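Local coordinates for protein p13 MTCP-1 (Homo sapiens, PDB 1A1X) that binds the PH domains of the kinases AKT1 and AKT2 and enhances their phosphorylation and activation, at residues A[54-58]-A[59-63]; A[92-96]-A[97-101]. One frame throughout, in Å; residues are numbered along the deposited sequence.

Both interactions are local features of one antiparallel beta barrel, and both lie at connections between its strands. Interaction 1 comes first along the chain, at the short helix 58-61 in the long loop from strand 41-46 to strand 69-73. Interaction 2 follows later, at the turn joining neighbouring strands 85-94 and 97-104. Their centres are 27 Å apart, on opposite sides of the chain's centre, and their nearest atoms are about 18 Å apart, so neither touches the other. The link between them is the sheet itself: strand 97-104 pairs with 41-46, the strand preceding the loop of interaction 1, while the hairpin of interaction 2 also meets the second subunit of the assembly.

Interaction 1: A[54-58]-A[59-63]; sequences DAARP and SHLLT
The backbone of R57 is still extended, whereas P58 and H60 after it already have helical angles, and this change of direction turns the carbonyl of R57 onto the next turn. Its O atom receives H60 N at 2.9 Å, with the donor 47° above the carbonyl plane, and L61 N more weakly at 3.4 Å. R57 is thus the N-cap residue, with P58 in the first helical position, where its lack of an N-H costs no bond. A second weak bond runs from L62 N to P58 O. The short helix 58-61 lies inside the long connection between strands 41-46 and 69-73 of this TCL1-family barrel. L61 folds back from this turn, CG anti to its carbonyl carbon (chi1 -53°), and brings CD2 to 4.1 Å from A56 CB while CG lies 3.6 Å from R57 O. E19 and L68 also touch this buried leucine. With L61 cut back to an alanine, the A56 methyl is likely to lose its apolar partner and a gap to open beside the start of the helix. At the exposed surface, S59 OG comes within 3.5 Å of R57 CB.

Interaction 2: A[92-96]-A[97-101]; sequences LMVRG and VQELL
M93 reaches Q98 through a bent chain: CG stands anti to the backbone N (chi1 -157°), and turns at chi2 and chi3 then fold the thioether back across the strand pair. SD comes to 3.6 Å from Q98 N, and CE ends 4.2 Å from Q98 CB. On the other face of the sheet E99 starts the same way, CG anti to N (chi1 172°), but its chain stays extended and carries the carboxylate beside L92, the two side chains pointing the same way. OE2 lies 4.1 Å from L92 CD1 and the same 4.1 Å from V94 CG2, so this oxygen rests against two methyls, whereas OE1 is hydrogen-bonded to Q46 NE2. Between these two faces runs a backbone ladder. L92 and E99 form a hydrogen-bonded pair, L92 N to E99 O at 3.1 Å and E99 N to L92 O at 2.7 Å; M93 and Q98 form the next, non-hydrogen-bonded pair. V94 and V97 close the ladder, with a nearly straight bond (174°) of 2.8 Å from V94 N to V97 O, answered by V97 N to V94 O at 3.0 Å. In the second subunit, R42 donates to the carbonyl of M93 and E37 accepts from the backbone N of R95, so the hairpin end takes part in the subunit contact. Both R95 and G96 have positive phi angles; a CB on G96 would press against the carbonyl O of R95. Four residues, V94 to V97, therefore make a type I' turn, the tight reversal characteristic of a two-residue beta hairpin, here connecting adjacent strands 85-94 and 97-104 of the barrel.

Interaction 1: A[54-58]-A[59-63]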
loop_
_atom_site.group_PDB
_atom_site.type_symbol
_atom_site.label_atom_id
_atom_site.label_comp_id
_atom_site.label_asym_id
_atom_site.label_seq_id
_atom_site.Cartn_x
_atom_site.Cartn_y
_atom_site.Cartn_z
ATOM N N ASP A 54 28.623 13.227 0.014
ATOM C CA ASP A 54 28.826 13.786 -1.318
ATOM C C ASP A 54 27.721 13.324 -2.268
ATOM O O ASP A 54 27.171 12.228 -2.104
ATOM C CB ASP A 54 30.170 13.324 -1.891
ATOM C CG ASP A 54 31.348 13.696 -1.012
ATOM O OD1 ASP A 54 31.215 14.596 -0.163
ATOM O OD2 ASP A 54 32.416 13.076 -1.173
ATOM N N ALA A 55 27.379 14.170 -3.239
ATOM C CA ALA A 55 26.382 13.798 -4.235
ATOM C C ALA A 55 27.101 12.798 -5.123
ATOM O O ALA A 55 28.286 12.965 -5.415
ATOM C CB ALA A 55 25.966 15.000 -5.040
ATOM N N ALA A 56 26.416 11.732 -5.519
ATOM C CA ALA A 56 27.055 10.734 -6.369
ATOM C C ALA A 56 27.251 11.261 -7.793
ATOM O O ALA A 56 26.513 12.139 -8.238
ATOM C CB ALA A 56 26.227 9.450 -6.391
ATOM N N ARG A 57 28.264 10.743 -8.489
ATOM C CA ARG A 57 28.525 11.142 -9.871
ATOM C C ARG A 57 27.500 10.455 -10.760
ATOM O O ARG A 57 27.176 9.284 -10.549
ATOM C CB ARG A 57 29.915 10.701 -10.324
ATOM C CG ARG A 57 31.054 11.209 -9.473
ATOM C CD ARG A 57 31.111 12.722 -9.418
ATOM N NE ARG A 57 32.298 13.170 -8.691
ATOM C CZ ARG A 57 32.603 14.442 -8.453
ATOM N NH1 ARG A 57 31.803 15.415 -8.882
ATOM N NH2 ARG A 57 33.725 14.742 -7.809
ATOM N N PRO A 58 26.969 11.177 -11.761
ATOM C CA PRO A 58 25.974 10.616 -12.683
ATOM C C PRO A 58 26.433 9.295 -13.338
ATOM O O PRO A 58 25.613 8.428 -13.657
ATOM C CB PRO A 58 25.800 11.741 -13.708
ATOM C CG PRO A 58 26.006 12.973 -12.878
ATOM C CD PRO A 58 27.203 12.607 -12.045
ATOM N N SER A 59 27.743 9.147 -13.515
ATOM C CA SER A 59 28.319 7.948 -14.109
ATOM C C SER A 59 27.939 6.695 -13.319
ATOM O O SER A 59 27.713 5.639 -13.903
ATOM C CB SER A 59 29.843 8.080 -14.221
ATOM O OG SER A 59 30.443 8.407 -12.978
ATOM N N HIS A 60 27.860 6.825 -11.997
ATOM C CA HIS A 60 27.479 5.713 -11.124
ATOM C C HIS A 60 25.974 5.491 -11.145
ATOM O O HIS A 60 25.498 4.368 -10.978
ATOM C CB HIS A 60 27.886 5.994 -9.680
ATOM C CG HIS A 60 29.305 5.644 -9.367
ATOM N ND1 HIS A 60 30.220 6.575 -8.925
ATOM C CD2 HIS A 60 29.957 4.457 -9.397
ATOM C CE1 HIS A 60 31.374 5.975 -8.689
ATOM N NE2 HIS A 60 31.241 4.691 -8.968
ATOM N N LEU A 61 25.229 6.569 -11.355
ATOM C CA LEU A 61 23.776 6.504 -11.364
ATOM C C LEU A 61 23.135 6.015 -12.669
ATOM O O LEU A 61 21.958 5.655 -12.682
ATOM C CB LEU A 61 23.214 7.867 -10.966
ATOM C CG LEU A 61 23.767 8.426 -9.654
ATOM C CD1 LEU A 61 23.352 9.883 -9.475
ATOM C CD2 LEU A 61 23.292 7.578 -8.483
ATOM N N LEU A 62 23.906 5.984 -13.754
ATOM C CA LEU A 62 23.392 5.551 -15.058
ATOM C C LEU A 62 22.828 4.131 -15.059
ATOM O O LEU A 62 21.896 3.823 -15.801
ATOM C CB LEU A 62 24.486 5.635 -16.136
ATOM C CG LEU A 62 25.112 6.960 -16.589
ATOM C CD1 LEU A 62 26.221 6.636 -17.571
ATOM C CD2 LEU A 62 24.090 7.882 -17.238
ATOM N N THR A 63 23.396 3.274 -14.226
ATOM C CA THR A 63 22.978 1.879 -14.159
ATOM C C THR A 63 21.844 1.557 -13.186
ATOM O O THR A 63 21.275 0.463 -13.239
ATOM C CB THR A 63 24.176 0.986 -13.815
ATOM O OG1 THR A 63 24.730 1.389 -12.550
ATOM C CG2 THR A 63 25.241 1.096 -14.907
#

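Interaction 2: A[92-96]-A[97-101]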
loop_
_atom_site.group_PDB
_atom_site.type_symbol
_atom_site.label_atom_id
_atom_site.label_comp_id
_atom_site.label_asym_id
_atom_site.label_seq_id
_atom_site.Cartn_x
_atom_site.Cartn_y
_atom_site.Cartn_z
ATOM N N LEU A 92 0.568 7.154 2.178
ATOM C CA LEU A 92 0.072 7.092 3.533
ATOM C C LEU A 92 1.143 7.183 4.597
ATOM O O LEU A 92 2.338 7.264 4.302
ATOM C CB LEU A 92 -0.775 5.822 3.729
ATOM C CG LEU A 92 -0.493 4.590 2.863
ATOM C CD1 LEU A 92 0.685 3.841 3.390
ATOM C CD2 LEU A 92 -1.697 3.688 2.829
ATOM N N MET A 93 0.676 7.266 5.835
ATOM C CA MET A 93 1.521 7.340 7.009
ATOM C C MET A 93 1.593 5.913 7.537
ATOM O O MET A 93 0.556 5.300 7.820
ATOM C CB MET A 93 0.852 8.237 8.047
ATOM C CG MET A 93 1.800 8.850 9.061
ATOM S SD MET A 93 2.926 10.030 8.279
ATOM C CE MET A 93 1.832 10.886 7.193
ATOM N N VAL A 94 2.799 5.357 7.589
ATOM C CA VAL A 94 2.989 3.997 8.085
ATOM C C VAL A 94 3.966 4.029 9.249
ATOM O O VAL A 94 5.126 4.392 9.085
ATOM C CB VAL A 94 3.536 3.060 7.005
ATOM C CG1 VAL A 94 3.737 1.673 7.575
ATOM C CG2 VAL A 94 2.590 2.993 5.849
ATOM N N ARG A 95 3.486 3.648 10.425
ATOM C CA ARG A 95 4.302 3.649 11.631
ATOM C C ARG A 95 4.916 5.031 11.883
ATOM O O ARG A 95 6.035 5.149 12.380
ATOM C CB ARG A 95 5.374 2.553 11.565
ATOM C CG ARG A 95 4.867 1.149 11.936
ATOM C CD ARG A 95 3.765 0.642 11.003
ATOM N NE ARG A 95 3.218 -0.653 11.420
ATOM C CZ ARG A 95 3.081 -1.710 10.618
ATOM N NH1 ARG A 95 3.449 -1.643 9.342
ATOM N NH2 ARG A 95 2.582 -2.845 11.097
ATOM N N GLY A 96 4.170 6.072 11.517
ATOM C CA GLY A 96 4.620 7.440 11.720
ATOM C C GLY A 96 5.467 8.056 10.623
ATOM O O GLY A 96 5.835 9.230 10.717
ATOM N N VAL A 97 5.756 7.283 9.579
ATOM C CA VAL A 97 6.567 7.751 8.455
ATOM C C VAL A 97 5.735 7.862 7.186
ATOM O O VAL A 97 4.973 6.950 6.852
ATOM C CB VAL A 97 7.743 6.784 8.194
ATOM C CG1 VAL A 97 8.552 7.219 6.986
ATOM C CG2 VAL A 97 8.632 6.718 9.411
ATOM N N GLN A 98 5.889 8.979 6.480
ATOM C CA GLN A 98 5.171 9.208 5.228
ATOM C C GLN A 98 5.748 8.266 4.164
ATOM O O GLN A 98 6.973 8.168 3.998
ATOM C CB GLN A 98 5.313 10.664 4.788
ATOM C CG GLN A 98 4.380 11.061 3.667
ATOM C CD GLN A 98 4.468 12.536 3.334
ATOM O OE1 GLN A 98 4.026 12.972 2.270
ATOM N NE2 GLN A 98 5.040 13.317 4.248
ATOM N N GLU A 99 4.862 7.587 3.441
ATOM C CA GLU A 99 5.296 6.630 2.437
ATOM C C GLU A 99 4.592 6.723 1.086
ATOM O O GLU A 99 3.372 6.842 1.015
ATOM C CB GLU A 99 5.141 5.208 2.991
ATOM C CG GLU A 99 5.389 4.123 1.962
ATOM C CD GLU A 99 5.171 2.737 2.511
ATOM O OE1 GLU A 99 6.009 2.264 3.300
ATOM O OE2 GLU A 99 4.172 2.106 2.140
ATOM N N LEU A 100 5.382 6.670 0.016
ATOM C CA LEU A 100 4.849 6.687 -1.342
ATOM C C LEU A 100 5.128 5.321 -1.917
ATOM O O LEU A 100 6.190 4.755 -1.662
ATOM C CB LEU A 100 5.565 7.717 -2.214
ATOM C CG LEU A 100 5.244 9.205 -2.080
ATOM C CD1 LEU A 100 6.255 10.005 -2.885
ATOM C CD2 LEU A 100 3.833 9.478 -2.560
ATOM N N LEU A 101 4.138 4.752 -2.601
ATOM C CA LEU A 101 4.317 3.469 -3.265
ATOM C C LEU A 101 4.109 3.765 -4.746
ATOM O O LEU A 101 2.986 4.042 -5.188
ATOM C CB LEU A 101 3.328 2.402 -2.778
ATOM C CG LEU A 101 3.625 1.046 -3.440
ATOM C CD1 LEU A 101 4.989 0.544 -2.991
ATOM C CD2 LEU A 101 2.530 0.028 -3.129
#